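Local coordinates for M32 carboxypeptidase (Pyrococcus furiosus, PDB 1KA2), which releases amino acids one after another from the C-terminus of peptides with broad specificity, as a cobalt-dependent homodimeric metallopeptidase of the M32 family, at residues A[318-323]-A[328-333]; A[213-218]-A[324-329]; A[185-190]-A[343-348]. One frame throughout, in Å; residues are numbered along the deposited sequence.

Contact 1: A[318-323]-A[328-333]; sequences LIYPVL and PFMSNY
One hydrogen bond spans the contact: Tyr320 OH donates to Tyr333 O over 2.9 Å. The phenol arrives in the carbonyl plane on a lone pair, the angle at the carbonyl oxygen being 140°, and the accepting oxygen lies at the edge of the Tyr320 ring, near its plane. CG of Tyr320 stands anti to the backbone N (chi1 -176°), which swings the long ring out from helix 313-326 to span the distance to the following loop. Tyr333 sends its own hydroxyl elsewhere, to Glu205.

The apolar contacts centre on Met330, whose flexible chain, bent at chi2 and chi3, can follow an uneven surface. Its CE methyl comes obliquely against the Tyr320 ring, 3.5 Å from CE1. Nearer the backbone, Met330 CG lies 4.1 Å from Leu323 CB and 3.7 Å from Leu323 O. Leu323 and Met330 both also touch Val338 of helix 335-342, so apolar residues suit this buried side.

Within the loop, Pro328 O accepts from both Ser331 OG (2.7 Å) and Ser331 N, which pins the 3-10 turn carrying Met330. A phenylalanine in place of Tyr320 would keep a ring beside Met330 but would probably leave the Tyr333 carbonyl without this donor. The chemistry thus pairs a directional polar tie at the hydroxyl with less specific apolar packing, joining the end of one helix to the approach to the next.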
ATOM      1  N   LEU A 318      33.341   9.250  -9.732  1.00 44.17           N
ATOM      2  CA  LEU A 318      32.793   7.916  -9.503  1.00 42.78           C
ATOM      3  C   LEU A 318      31.652   7.532 -10.439  1.00 42.28           C
ATOM      4  O   LEU A 318      31.564   6.393 -10.898  1.00 40.98           O
ATOM      5  CB  LEU A 318      32.292   7.815  -8.061  1.00 40.49           C
ATOM      6  CG  LEU A 318      31.436   6.578  -7.757  1.00 39.97           C
ATOM      7  CD1 LEU A 318      32.280   5.312  -7.964  1.00 36.26           C
ATOM      8  CD2 LEU A 318      30.893   6.670  -6.326  1.00 37.32           C
ATOM      9  N   ILE A 319      30.770   8.490 -10.703  1.00 43.66           N
ATOM     10  CA  ILE A 319      29.603   8.261 -11.553  1.00 44.79           C
ATOM     11  C   ILE A 319      29.844   8.587 -13.029  1.00 44.59           C
ATOM     12  O   ILE A 319      29.115   8.117 -13.918  1.00 42.80           O
ATOM     13  CB  ILE A 319      28.411   9.119 -11.064  1.00 45.27           C
ATOM     14  CG1 ILE A 319      28.345   9.094  -9.538  1.00 48.03           C
ATOM     15  CG2 ILE A 319      27.101   8.596 -11.647  1.00 48.70           C
ATOM     16  CD1 ILE A 319      28.328   7.713  -8.925  1.00 49.03           C
ATOM     17  N   TYR A 320      30.873   9.391 -13.286  1.00 44.41           N
ATOM     18  CA  TYR A 320      31.202   9.817 -14.641  1.00 44.31           C
ATOM     19  C   TYR A 320      31.129   8.699 -15.687  1.00 44.29           C
ATOM     20  O   TYR A 320      30.448   8.837 -16.705  1.00 44.97           O
ATOM     21  CB  TYR A 320      32.595  10.470 -14.676  1.00 44.73           C
ATOM     22  CG  TYR A 320      32.944  11.022 -16.031  1.00 43.59           C
ATOM     23  CD1 TYR A 320      32.205  12.066 -16.583  1.00 43.62           C
ATOM     24  CD2 TYR A 320      33.969  10.460 -16.794  1.00 44.00           C
ATOM     25  CE1 TYR A 320      32.470  12.535 -17.858  1.00 46.32           C
ATOM     26  CE2 TYR A 320      34.245  10.922 -18.076  1.00 45.26           C
ATOM     27  CZ  TYR A 320      33.488  11.961 -18.602  1.00 46.66           C
ATOM     28  OH  TYR A 320      33.734  12.430 -19.872  1.00 50.43           O
ATOM     29  N   PRO A 321      31.826   7.578 -15.453  1.00 43.99           N
ATOM     30  CA  PRO A 321      31.764   6.503 -16.450  1.00 44.79           C
ATOM     31  C   PRO A 321      30.351   5.982 -16.718  1.00 44.66           C
ATOM     32  O   PRO A 321      30.008   5.651 -17.856  1.00 44.41           O
ATOM     33  CB  PRO A 321      32.710   5.439 -15.882  1.00 42.72           C
ATOM     34  CG  PRO A 321      32.763   5.745 -14.410  1.00 45.24           C
ATOM     35  CD  PRO A 321      32.760   7.244 -14.365  1.00 43.50           C
ATOM     36  N   VAL A 322      29.535   5.928 -15.671  1.00 44.33           N
ATOM     37  CA  VAL A 322      28.164   5.453 -15.789  1.00 42.07           C
ATOM     38  C   VAL A 322      27.323   6.413 -16.617  1.00 40.76           C
ATOM     39  O   VAL A 322      26.440   5.995 -17.370  1.00 39.34           O
ATOM     40  CB  VAL A 322      27.524   5.289 -14.407  1.00 42.01           C
ATOM     41  CG1 VAL A 322      26.086   4.816 -14.550  1.00 40.74           C
ATOM     42  CG2 VAL A 322      28.336   4.294 -13.595  1.00 43.78           C
ATOM     43  N   LEU A 323      27.597   7.704 -16.464  1.00 40.64           N
ATOM     44  CA  LEU A 323      26.883   8.726 -17.216  1.00 40.93           C
ATOM     45  C   LEU A 323      27.199   8.559 -18.708  1.00 41.47           C
ATOM     46  O   LEU A 323      26.318   8.669 -19.559  1.00 39.99           O
ATOM     47  CB  LEU A 323      27.310  10.127 -16.745  1.00 39.27           C
ATOM     48  CG  LEU A 323      26.916  10.593 -15.339  1.00 40.76           C
ATOM     49  CD1 LEU A 323      27.385  12.036 -15.137  1.00 40.08           C
ATOM     50  CD2 LEU A 323      25.404  10.507 -15.158  1.00 39.14           C
ATOM     51  N   PRO A 328      24.041   9.364 -24.309  1.00 42.70           N
ATOM     52  CA  PRO A 328      24.692   9.665 -25.590  1.00 43.91           C
ATOM     53  C   PRO A 328      25.309  11.056 -25.629  1.00 44.94           C
ATOM     54  O   PRO A 328      26.461  11.219 -26.025  1.00 44.25           O
ATOM     55  CB  PRO A 328      23.555   9.524 -26.600  1.00 43.00           C
ATOM     56  CG  PRO A 328      22.692   8.475 -25.979  1.00 44.06           C
ATOM     57  CD  PRO A 328      22.655   8.914 -24.530  1.00 41.87           C
ATOM     58  N   PHE A 329      24.533  12.054 -25.215  1.00 46.10           N
ATOM     59  CA  PHE A 329      24.999  13.433 -25.213  1.00 46.39           C
ATOM     60  C   PHE A 329      26.178  13.662 -24.278  1.00 47.37           C
ATOM     61  O   PHE A 329      26.748  14.755 -24.256  1.00 48.10           O
ATOM     62  CB  PHE A 329      23.849  14.372 -24.847  1.00 47.11           C
ATOM     63  CG  PHE A 329      23.224  14.075 -23.517  1.00 47.23           C
ATOM     64  CD1 PHE A 329      23.866  14.428 -22.336  1.00 47.02           C
ATOM     65  CD2 PHE A 329      21.984  13.453 -23.451  1.00 47.60           C
ATOM     66  CE1 PHE A 329      23.278  14.168 -21.110  1.00 47.36           C
ATOM     67  CE2 PHE A 329      21.389  13.188 -22.232  1.00 46.78           C
ATOM     68  CZ  PHE A 329      22.037  13.547 -21.058  1.00 47.36           C
ATOM     69  N   MET A 330      26.546  12.644 -23.501  1.00 48.23           N
ATOM     70  CA  MET A 330      27.684  12.785 -22.601  1.00 48.41           C
ATOM     71  C   MET A 330      29.009  12.695 -23.343  1.00 50.31           C
ATOM     72  O   MET A 330      30.049  13.044 -22.787  1.00 50.86           O
ATOM     73  CB  MET A 330      27.661  11.732 -21.485  1.00 47.17           C
ATOM     74  CG  MET A 330      26.983  12.206 -20.210  1.00 45.75           C
ATOM     75  SD  MET A 330      27.635  13.763 -19.596  1.00 45.52           S
ATOM     76  CE  MET A 330      29.125  13.159 -18.810  1.00 42.96           C
ATOM     77  N   SER A 331      28.983  12.233 -24.591  1.00 51.99           N
ATOM     78  CA  SER A 331      30.226  12.129 -25.356  1.00 54.73           C
ATOM     79  C   SER A 331      30.760  13.497 -25.789  1.00 54.88           C
ATOM     80  O   SER A 331      31.682  13.597 -26.592  1.00 56.03           O
ATOM     81  CB  SER A 331      30.050  11.198 -26.576  1.00 55.61           C
ATOM     82  OG  SER A 331      28.826  11.411 -27.266  1.00 58.08           O
ATOM     83  N   ASN A 332      30.176  14.553 -25.238  1.00 55.19           N
ATOM     84  CA  ASN A 332      30.583  15.907 -25.564  1.00 54.44           C
ATOM     85  C   ASN A 332      31.005  16.665 -24.311  1.00 53.29           C
ATOM     86  O   ASN A 332      31.353  17.842 -24.388  1.00 53.80           O
ATOM     87  CB  ASN A 332      29.428  16.655 -26.239  1.00 56.04           C
ATOM     88  CG  ASN A 332      29.093  16.099 -27.599  1.00 58.40           C
ATOM     89  OD1 ASN A 332      29.914  16.151 -28.516  1.00 59.42           O
ATOM     90  ND2 ASN A 332      27.886  15.562 -27.745  1.00 57.14           N
ATOM     91  N   TYR A 333      30.948  16.002 -23.158  1.00 50.66           N
ATOM     92  CA  TYR A 333      31.338  16.656 -21.915  1.00 49.08           C
ATOM     93  C   TYR A 333      32.378  15.888 -21.111  1.00 48.56           C
ATOM     94  O   TYR A 333      32.501  14.665 -21.218  1.00 48.27           O
ATOM     95  CB  TYR A 333      30.112  16.928 -21.033  1.00 47.05           C
ATOM     96  CG  TYR A 333      29.009  17.687 -21.727  1.00 44.99           C
ATOM     97  CD1 TYR A 333      28.060  17.016 -22.500  1.00 43.43           C
ATOM     98  CD2 TYR A 333      28.925  19.078 -21.631  1.00 43.59           C
ATOM     99  CE1 TYR A 333      27.048  17.713 -23.165  1.00 42.54           C
ATOM    100  CE2 TYR A 333      27.916  19.784 -22.293  1.00 42.97           C
ATOM    101  CZ  TYR A 333      26.983  19.095 -23.053  1.00 42.77           C
ATOM    102  OH  TYR A 333      25.980  19.786 -23.684  1.00 44.34           O
TER

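Contact 2: A[213-218]-A[324-329]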
ATOM      1  N   GLU A 213      17.251   5.930 -15.114  1.00 38.98           N
ATOM      2  CA  GLU A 213      16.890   4.975 -14.080  1.00 43.26           C
ATOM      3  C   GLU A 213      18.005   3.937 -13.954  1.00 42.86           C
ATOM      4  O   GLU A 213      18.175   3.319 -12.904  1.00 43.73           O
ATOM      5  CB  GLU A 213      15.498   4.340 -14.335  1.00 43.73           C
ATOM      6  CG  GLU A 213      15.325   3.439 -15.531  1.00 47.30           C
ATOM      7  CD  GLU A 213      13.859   3.063 -15.739  1.00 48.54           C
ATOM      8  OE1 GLU A 213      13.569   2.151 -16.537  1.00 51.88           O
ATOM      9  OE2 GLU A 213      12.989   3.689 -15.108  1.00 48.46           O
ATOM     10  N   ARG A 214      18.790   3.780 -15.018  1.00 43.86           N
ATOM     11  CA  ARG A 214      19.920   2.859 -14.989  1.00 43.49           C
ATOM     12  C   ARG A 214      21.024   3.518 -14.152  1.00 42.73           C
ATOM     13  O   ARG A 214      21.730   2.852 -13.391  1.00 43.68           O
ATOM     14  CB  ARG A 214      20.441   2.574 -16.410  1.00 45.21           C
ATOM     15  CG  ARG A 214      19.591   1.594 -17.227  1.00 46.39           C
ATOM     16  CD  ARG A 214      20.379   1.005 -18.404  1.00 48.77           C
ATOM     17  NE  ARG A 214      20.280   1.781 -19.639  1.00 49.69           N
ATOM     18  CZ  ARG A 214      19.220   1.772 -20.443  1.00 50.83           C
ATOM     19  NH1 ARG A 214      18.167   1.026 -20.143  1.00 50.65           N
ATOM     20  NH2 ARG A 214      19.216   2.499 -21.551  1.00 51.56           N
ATOM     21  N   VAL A 215      21.168   4.834 -14.294  1.00 40.02           N
ATOM     22  CA  VAL A 215      22.178   5.567 -13.540  1.00 37.06           C
ATOM     23  C   VAL A 215      21.792   5.629 -12.060  1.00 36.47           C
ATOM     24  O   VAL A 215      22.615   5.336 -11.191  1.00 35.65           O
ATOM     25  CB  VAL A 215      22.366   7.000 -14.105  1.00 35.94           C
ATOM     26  CG1 VAL A 215      23.203   7.832 -13.160  1.00 33.51           C
ATOM     27  CG2 VAL A 215      23.069   6.935 -15.464  1.00 36.94           C
ATOM     28  N   ASN A 216      20.548   6.008 -11.766  1.00 35.36           N
ATOM     29  CA  ASN A 216      20.109   6.064 -10.372  1.00 35.96           C
ATOM     30  C   ASN A 216      20.264   4.693  -9.700  1.00 34.74           C
ATOM     31  O   ASN A 216      20.782   4.604  -8.587  1.00 33.70           O
ATOM     32  CB  ASN A 216      18.646   6.533 -10.255  1.00 33.85           C
ATOM     33  CG  ASN A 216      18.489   8.038 -10.474  1.00 34.22           C
ATOM     34  OD1 ASN A 216      19.421   8.811 -10.232  1.00 31.79           O
ATOM     35  ND2 ASN A 216      17.302   8.459 -10.921  1.00 29.66           N
ATOM     36  N   LEU A 217      19.820   3.635 -10.378  1.00 34.02           N
ATOM     37  CA  LEU A 217      19.918   2.277  -9.835  1.00 35.97           C
ATOM     38  C   LEU A 217      21.374   1.940  -9.470  1.00 36.40           C
ATOM     39  O   LEU A 217      21.653   1.403  -8.393  1.00 35.66           O
ATOM     40  CB  LEU A 217      19.419   1.251 -10.861  1.00 34.64           C
ATOM     41  CG  LEU A 217      18.814  -0.069 -10.354  1.00 38.43           C
ATOM     42  CD1 LEU A 217      19.059  -1.176 -11.400  1.00 35.33           C
ATOM     43  CD2 LEU A 217      19.421  -0.470  -9.015  1.00 34.90           C
ATOM     44  N   TRP A 218      22.291   2.261 -10.380  1.00 36.22           N
ATOM     45  CA  TRP A 218      23.709   1.992 -10.181  1.00 37.31           C
ATOM     46  C   TRP A 218      24.246   2.741  -8.966  1.00 36.44           C
ATOM     47  O   TRP A 218      25.032   2.197  -8.188  1.00 36.00           O
ATOM     48  CB  TRP A 218      24.502   2.422 -11.413  1.00 37.82           C
ATOM     49  CG  TRP A 218      25.961   2.048 -11.379  1.00 38.97           C
ATOM     50  CD1 TRP A 218      26.517   0.876 -11.817  1.00 35.45           C
ATOM     51  CD2 TRP A 218      27.052   2.868 -10.939  1.00 38.19           C
ATOM     52  NE1 TRP A 218      27.883   0.920 -11.686  1.00 36.68           N
ATOM     53  CE2 TRP A 218      28.242   2.130 -11.153  1.00 39.64           C
ATOM     54  CE3 TRP A 218      27.142   4.154 -10.390  1.00 39.73           C
ATOM     55  CZ2 TRP A 218      29.509   2.637 -10.838  1.00 39.02           C
ATOM     56  CZ3 TRP A 218      28.403   4.661 -10.075  1.00 38.96           C
ATOM     57  CH2 TRP A 218      29.571   3.900 -10.302  1.00 41.95           C
ATOM     58  N   LYS A 324      28.469   8.295 -19.007  1.00 41.92           N
ATOM     59  CA  LYS A 324      28.925   8.108 -20.382  1.00 44.74           C
ATOM     60  C   LYS A 324      28.296   6.872 -21.026  1.00 45.52           C
ATOM     61  O   LYS A 324      27.899   6.904 -22.190  1.00 45.95           O
ATOM     62  CB  LYS A 324      30.455   7.975 -20.420  1.00 46.69           C
ATOM     63  CG  LYS A 324      31.222   9.247 -20.049  1.00 48.62           C
ATOM     64  CD  LYS A 324      31.155  10.293 -21.158  1.00 49.84           C
ATOM     65  CE  LYS A 324      31.928   9.859 -22.396  1.00 49.64           C
ATOM     66  NZ  LYS A 324      33.383   9.685 -22.107  1.00 51.06           N
ATOM     67  N   GLU A 325      28.210   5.784 -20.266  1.00 45.94           N
ATOM     68  CA  GLU A 325      27.629   4.538 -20.768  1.00 45.93           C
ATOM     69  C   GLU A 325      26.161   4.661 -21.160  1.00 44.54           C
ATOM     70  O   GLU A 325      25.739   4.132 -22.185  1.00 43.04           O
ATOM     71  CB  GLU A 325      27.746   3.431 -19.714  1.00 48.04           C
ATOM     72  CG  GLU A 325      29.128   2.826 -19.551  1.00 50.58           C
ATOM     73  CD  GLU A 325      29.180   1.806 -18.422  1.00 54.29           C
ATOM     74  OE1 GLU A 325      28.331   0.878 -18.410  1.00 53.71           O
ATOM     75  OE2 GLU A 325      30.072   1.933 -17.551  1.00 54.12           O
ATOM     76  N   ASN A 326      25.392   5.370 -20.340  1.00 43.57           N
ATOM     77  CA  ASN A 326      23.960   5.511 -20.561  1.00 42.25           C
ATOM     78  C   ASN A 326      23.458   6.785 -21.227  1.00 43.07           C
ATOM     79  O   ASN A 326      22.324   6.824 -21.705  1.00 42.97           O
ATOM     80  CB  ASN A 326      23.243   5.327 -19.225  1.00 41.97           C
ATOM     81  CG  ASN A 326      23.351   3.908 -18.699  1.00 41.11           C
ATOM     82  OD1 ASN A 326      22.599   3.026 -19.114  1.00 40.53           O
ATOM     83  ND2 ASN A 326      24.298   3.680 -17.793  1.00 39.90           N
ATOM     84  N   LEU A 327      24.281   7.829 -21.263  1.00 42.84           N
ATOM     85  CA  LEU A 327      23.849   9.081 -21.873  1.00 42.98           C
ATOM     86  C   LEU A 327      24.671   9.432 -23.118  1.00 43.69           C
ATOM     87  O   LEU A 327      25.858   9.764 -23.020  1.00 42.87           O
ATOM     88  CB  LEU A 327      23.934  10.203 -20.840  1.00 43.33           C
ATOM     89  CG  LEU A 327      23.233   9.915 -19.502  1.00 42.96           C
ATOM     90  CD1 LEU A 327      23.517  11.047 -18.529  1.00 40.68           C
ATOM     91  CD2 LEU A 327      21.731   9.753 -19.710  1.00 40.58           C
ATOM     92  N   PRO A 328      24.041   9.364 -24.309  1.00 42.70           N
ATOM     93  CA  PRO A 328      24.692   9.665 -25.590  1.00 43.91           C
ATOM     94  C   PRO A 328      25.309  11.056 -25.629  1.00 44.94           C
ATOM     95  O   PRO A 328      26.461  11.219 -26.025  1.00 44.25           O
ATOM     96  CB  PRO A 328      23.555   9.524 -26.600  1.00 43.00           C
ATOM     97  CG  PRO A 328      22.692   8.475 -25.979  1.00 44.06           C
ATOM     98  CD  PRO A 328      22.655   8.914 -24.530  1.00 41.87           C
ATOM     99  N   PHE A 329      24.533  12.054 -25.215  1.00 46.10           N
ATOM    100  CA  PHE A 329      24.999  13.433 -25.213  1.00 46.39           C
ATOM    101  C   PHE A 329      26.178  13.662 -24.278  1.00 47.37           C
ATOM    102  O   PHE A 329      26.748  14.755 -24.256  1.00 48.10           O
ATOM    103  CB  PHE A 329      23.849  14.372 -24.847  1.00 47.11           C
ATOM    104  CG  PHE A 329      23.224  14.075 -23.517  1.00 47.23           C
ATOM    105  CD1 PHE A 329      23.866  14.428 -22.336  1.00 47.02           C
ATOM    106  CD2 PHE A 329      21.984  13.453 -23.451  1.00 47.60           C
ATOM    107  CE1 PHE A 329      23.278  14.168 -21.110  1.00 47.36           C
ATOM    108  CE2 PHE A 329      21.389  13.188 -22.232  1.00 46.78           C
ATOM    109  CZ  PHE A 329      22.037  13.547 -21.058  1.00 47.36           C
TER
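Val215 and Asn326 have the nearest CA atoms across the contact, 7.2 Å apart, where helix 209-223 passes the C-terminal end of helix 313-326 just before the chain leaves helical geometry at Leu327. Asn326 takes part in both side-chain contacts, with Arg214 and with Val215. Its OD1 accepts from Arg214 NE over 2.7 Å in a distinctly bent bond, the N-H...O angle being 138°. OD1 sits at the guanidinium edge, close to that plane, whereas the donor is tilted 19° from the carbonyl plane of the amide; the two flat groups are turned 38° apart. The bend of the Arg214 chain at chi3 presents NE to the amide.

The other end of the amide is engaged too: Asn326 ND2 donates to Val322 O, one turn earlier in its own helix. Being held at both ends probably fixes the amide's rotation, a role suited to asparagine, which offers both a donor and an acceptor. Beneath the polar pair, Val215 CG2 packs 4.1 Å from Asn326 CB, and Val215 also touches Val322 and Ile264. The contact joins the C-terminal end of helix 313-326 to the side of helix 209-223, helix-against-helix packing in this largely helical M32 fold.

Contact 3: A[185-190]-A[343-348]; sequences PLLDKI and NIVRPD
Leu187 and Ile190 meet Val345 without any flat group between them: no ring face or edge takes part across the two segments, and the contact is made by methyl groups alone. Outside the two segments, the side chain of Tyr498 on helix 488-498 touches both Ile190 and Val345.

One methyl does the touching from the loop. Val345 CG1 lies 4.1 Å from Leu187 CD1 and 4.3 Å from Ile190 CG2, so it meets two side chains three residues apart on helix 169-192. That spacing puts both on much the same face of the helix. In Leu187, CG is anti to the backbone N (chi1 172°), and with chi2 near 62° this brings CD1 against the valine, although the CB itself points neither at the loop nor away from it. Ile190 instead faces the loop directly and offers its short CG2 branch. Valine suits its place because its beta-branched side chain is compact and at ease in the extended backbone found here.

The loop backbone is also bonded: Val345 makes backbone hydrogen bonds with Pro197, and Arg346 N donates to OD1 of Asp355, the last residue of the predicted I/NRXXA/SD motif. Leu187 and Pro347 both reach Leu395 of helix 383-395. What results is packing of a helix against an extended connecting segment, in a buried apolar cluster to which helices 383-395 and 488-498 of this mainly helical M32 fold contribute.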
ATOM      1  N   PRO A 185      28.193  37.973   1.886  1.00 50.79           N
ATOM      2  CA  PRO A 185      29.328  38.500   1.123  1.00 51.23           C
ATOM      3  C   PRO A 185      29.979  37.428   0.251  1.00 50.74           C
ATOM      4  O   PRO A 185      30.303  37.672  -0.915  1.00 51.38           O
ATOM      5  CB  PRO A 185      30.256  39.032   2.212  1.00 50.96           C
ATOM      6  CG  PRO A 185      29.968  38.125   3.373  1.00 52.40           C
ATOM      7  CD  PRO A 185      28.461  38.022   3.333  1.00 50.67           C
ATOM      8  N   LEU A 186      30.150  36.236   0.818  1.00 50.47           N
ATOM      9  CA  LEU A 186      30.756  35.126   0.091  1.00 49.70           C
ATOM     10  C   LEU A 186      30.006  34.929  -1.218  1.00 49.53           C
ATOM     11  O   LEU A 186      30.608  34.658  -2.257  1.00 48.60           O
ATOM     12  CB  LEU A 186      30.698  33.847   0.932  1.00 50.29           C
ATOM     13  CG  LEU A 186      31.861  32.866   0.750  1.00 50.90           C
ATOM     14  CD1 LEU A 186      31.616  31.624   1.588  1.00 51.78           C
ATOM     15  CD2 LEU A 186      32.012  32.502  -0.719  1.00 51.51           C
ATOM     16  N   LEU A 187      28.684  35.067  -1.163  1.00 50.21           N
ATOM     17  CA  LEU A 187      27.863  34.921  -2.358  1.00 51.84           C
ATOM     18  C   LEU A 187      28.246  35.995  -3.371  1.00 51.98           C
ATOM     19  O   LEU A 187      28.575  35.690  -4.516  1.00 51.25           O
ATOM     20  CB  LEU A 187      26.375  35.053  -2.018  1.00 49.52           C
ATOM     21  CG  LEU A 187      25.433  35.113  -3.227  1.00 49.85           C
ATOM     22  CD1 LEU A 187      25.522  33.817  -4.027  1.00 48.37           C
ATOM     23  CD2 LEU A 187      24.012  35.354  -2.751  1.00 47.98           C
ATOM     24  N   ASP A 188      28.202  37.251  -2.938  1.00 54.51           N
ATOM     25  CA  ASP A 188      28.544  38.372  -3.808  1.00 57.02           C
ATOM     26  C   ASP A 188      29.890  38.144  -4.495  1.00 58.01           C
ATOM     27  O   ASP A 188      30.009  38.298  -5.711  1.00 58.00           O
ATOM     28  CB  ASP A 188      28.599  39.676  -3.007  1.00 57.99           C
ATOM     29  CG  ASP A 188      27.280  40.010  -2.336  1.00 59.41           C
ATOM     30  OD1 ASP A 188      26.250  40.140  -3.039  1.00 62.20           O
ATOM     31  OD2 ASP A 188      27.276  40.149  -1.096  1.00 59.82           O
ATOM     32  N   LYS A 189      30.900  37.773  -3.713  1.00 59.52           N
ATOM     33  CA  LYS A 189      32.231  37.529  -4.259  1.00 61.56           C
ATOM     34  C   LYS A 189      32.190  36.424  -5.316  1.00 62.35           C
ATOM     35  O   LYS A 189      32.746  36.572  -6.406  1.00 63.23           O
ATOM     36  CB  LYS A 189      33.202  37.137  -3.140  1.00 62.96           C
ATOM     37  CG  LYS A 189      34.667  37.103  -3.571  1.00 65.45           C
ATOM     38  CD  LYS A 189      35.175  38.498  -3.930  1.00 67.32           C
ATOM     39  CE  LYS A 189      35.991  38.490  -5.221  1.00 67.78           C
ATOM     40  NZ  LYS A 189      36.463  39.861  -5.579  1.00 69.59           N
ATOM     41  N   ILE A 190      31.527  35.317  -4.986  1.00 62.43           N
ATOM     42  CA  ILE A 190      31.407  34.191  -5.907  1.00 61.25           C
ATOM     43  C   ILE A 190      30.770  34.638  -7.219  1.00 62.22           C
ATOM     44  O   ILE A 190      31.269  34.338  -8.303  1.00 62.27           O
ATOM     45  CB  ILE A 190      30.535  33.065  -5.305  1.00 59.70           C
ATOM     46  CG1 ILE A 190      31.296  32.351  -4.187  1.00 59.42           C
ATOM     47  CG2 ILE A 190      30.116  32.086  -6.391  1.00 59.13           C
ATOM     48  CD1 ILE A 190      30.476  31.296  -3.470  1.00 57.61           C
ATOM     49  N   ASN A 343      27.396  22.179  -9.538  1.00 37.07           N
ATOM     50  CA  ASN A 343      27.639  23.230  -8.558  1.00 35.22           C
ATOM     51  C   ASN A 343      27.348  24.641  -9.018  1.00 36.30           C
ATOM     52  O   ASN A 343      27.831  25.598  -8.423  1.00 37.24           O
ATOM     53  CB  ASN A 343      29.083  23.147  -8.082  1.00 34.86           C
ATOM     54  CG  ASN A 343      29.330  21.950  -7.195  1.00 32.92           C
ATOM     55  OD1 ASN A 343      29.298  22.060  -5.979  1.00 31.81           O
ATOM     56  ND2 ASN A 343      29.562  20.793  -7.803  1.00 34.03           N
ATOM     57  N   ILE A 344      26.563  24.777 -10.075  1.00 37.69           N
ATOM     58  CA  ILE A 344      26.216  26.094 -10.565  1.00 38.13           C
ATOM     59  C   ILE A 344      25.694  26.945  -9.409  1.00 40.24           C
ATOM     60  O   ILE A 344      25.184  26.426  -8.410  1.00 38.70           O
ATOM     61  CB  ILE A 344      25.152  25.990 -11.670  1.00 38.88           C
ATOM     62  CG1 ILE A 344      25.817  25.507 -12.959  1.00 40.16           C
ATOM     63  CG2 ILE A 344      24.464  27.327 -11.878  1.00 38.83           C
ATOM     64  CD1 ILE A 344      24.886  25.424 -14.130  1.00 42.46           C
ATOM     65  N   VAL A 345      25.861  28.257  -9.531  1.00 41.66           N
ATOM     66  CA  VAL A 345      25.385  29.181  -8.512  1.00 43.49           C
ATOM     67  C   VAL A 345      24.688  30.309  -9.233  1.00 44.84           C
ATOM     68  O   VAL A 345      25.277  30.963 -10.088  1.00 46.20           O
ATOM     69  CB  VAL A 345      26.526  29.754  -7.667  1.00 43.42           C
ATOM     70  CG1 VAL A 345      25.975  30.803  -6.706  1.00 46.58           C
ATOM     71  CG2 VAL A 345      27.203  28.638  -6.889  1.00 44.18           C
ATOM     72  N   ARG A 346      23.421  30.525  -8.901  1.00 46.51           N
ATOM     73  CA  ARG A 346      22.660  31.569  -9.556  1.00 48.59           C
ATOM     74  C   ARG A 346      21.431  31.991  -8.771  1.00 49.01           C
ATOM     75  O   ARG A 346      20.505  31.211  -8.569  1.00 48.50           O
ATOM     76  CB  ARG A 346      22.262  31.098 -10.962  1.00 50.64           C
ATOM     77  CG  ARG A 346      20.881  31.513 -11.423  1.00 53.12           C
ATOM     78  CD  ARG A 346      20.047  30.276 -11.731  1.00 57.04           C
ATOM     79  NE  ARG A 346      20.561  29.555 -12.891  1.00 59.98           N
ATOM     80  CZ  ARG A 346      20.237  28.302 -13.202  1.00 61.38           C
ATOM     81  NH1 ARG A 346      19.397  27.615 -12.436  1.00 61.97           N
ATOM     82  NH2 ARG A 346      20.753  27.734 -14.286  1.00 59.83           N
ATOM     83  N   PRO A 347      21.422  33.239  -8.288  1.00 50.46           N
ATOM     84  CA  PRO A 347      20.243  33.670  -7.540  1.00 50.26           C
ATOM     85  C   PRO A 347      19.082  33.596  -8.525  1.00 49.21           C
ATOM     86  O   PRO A 347      19.226  33.981  -9.686  1.00 49.60           O
ATOM     87  CB  PRO A 347      20.600  35.102  -7.124  1.00 51.31           C
ATOM     88  CG  PRO A 347      21.573  35.544  -8.183  1.00 51.52           C
ATOM     89  CD  PRO A 347      22.425  34.314  -8.368  1.00 51.18           C
ATOM     90  N   ASP A 348      17.952  33.061  -8.075  1.00 47.15           N
ATOM     91  CA  ASP A 348      16.785  32.918  -8.932  1.00 44.55           C
ATOM     92  C   ASP A 348      15.536  32.938  -8.057  1.00 43.18           C
ATOM     93  O   ASP A 348      15.623  32.883  -6.832  1.00 40.71           O
ATOM     94  CB  ASP A 348      16.856  31.602  -9.717  1.00 45.37           C
ATOM     95  CG  ASP A 348      16.334  31.735 -11.144  1.00 46.14           C
ATOM     96  OD1 ASP A 348      15.486  32.614 -11.400  1.00 46.32           O
ATOM     97  OD2 ASP A 348      16.761  30.945 -12.012  1.00 46.19           O
TER

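From the N terminus, 185-190 on helix 169-192 opens the longest loop, which contact 3 closes at 343-348. Nested inside it, 213-218 on the next helix, 209-223, opens the loop closed by contact 2; that loop includes His269 and His273 on helix 261-278 and Glu299, which bind the metal. Contact 1, also inside the loop of contact 3, is a local closure from 318-323 to 328-333, overlapping the end of contact 2, with Pro328 and Phe329 common to both. Contacts 1 and 2 have centres about 8 Å apart and meet where Trp218 packs on Leu318, Ile319 and Val322. Contact 3, centred about 26 Å from contact 1, ties a separate region, toward the C-terminal helix.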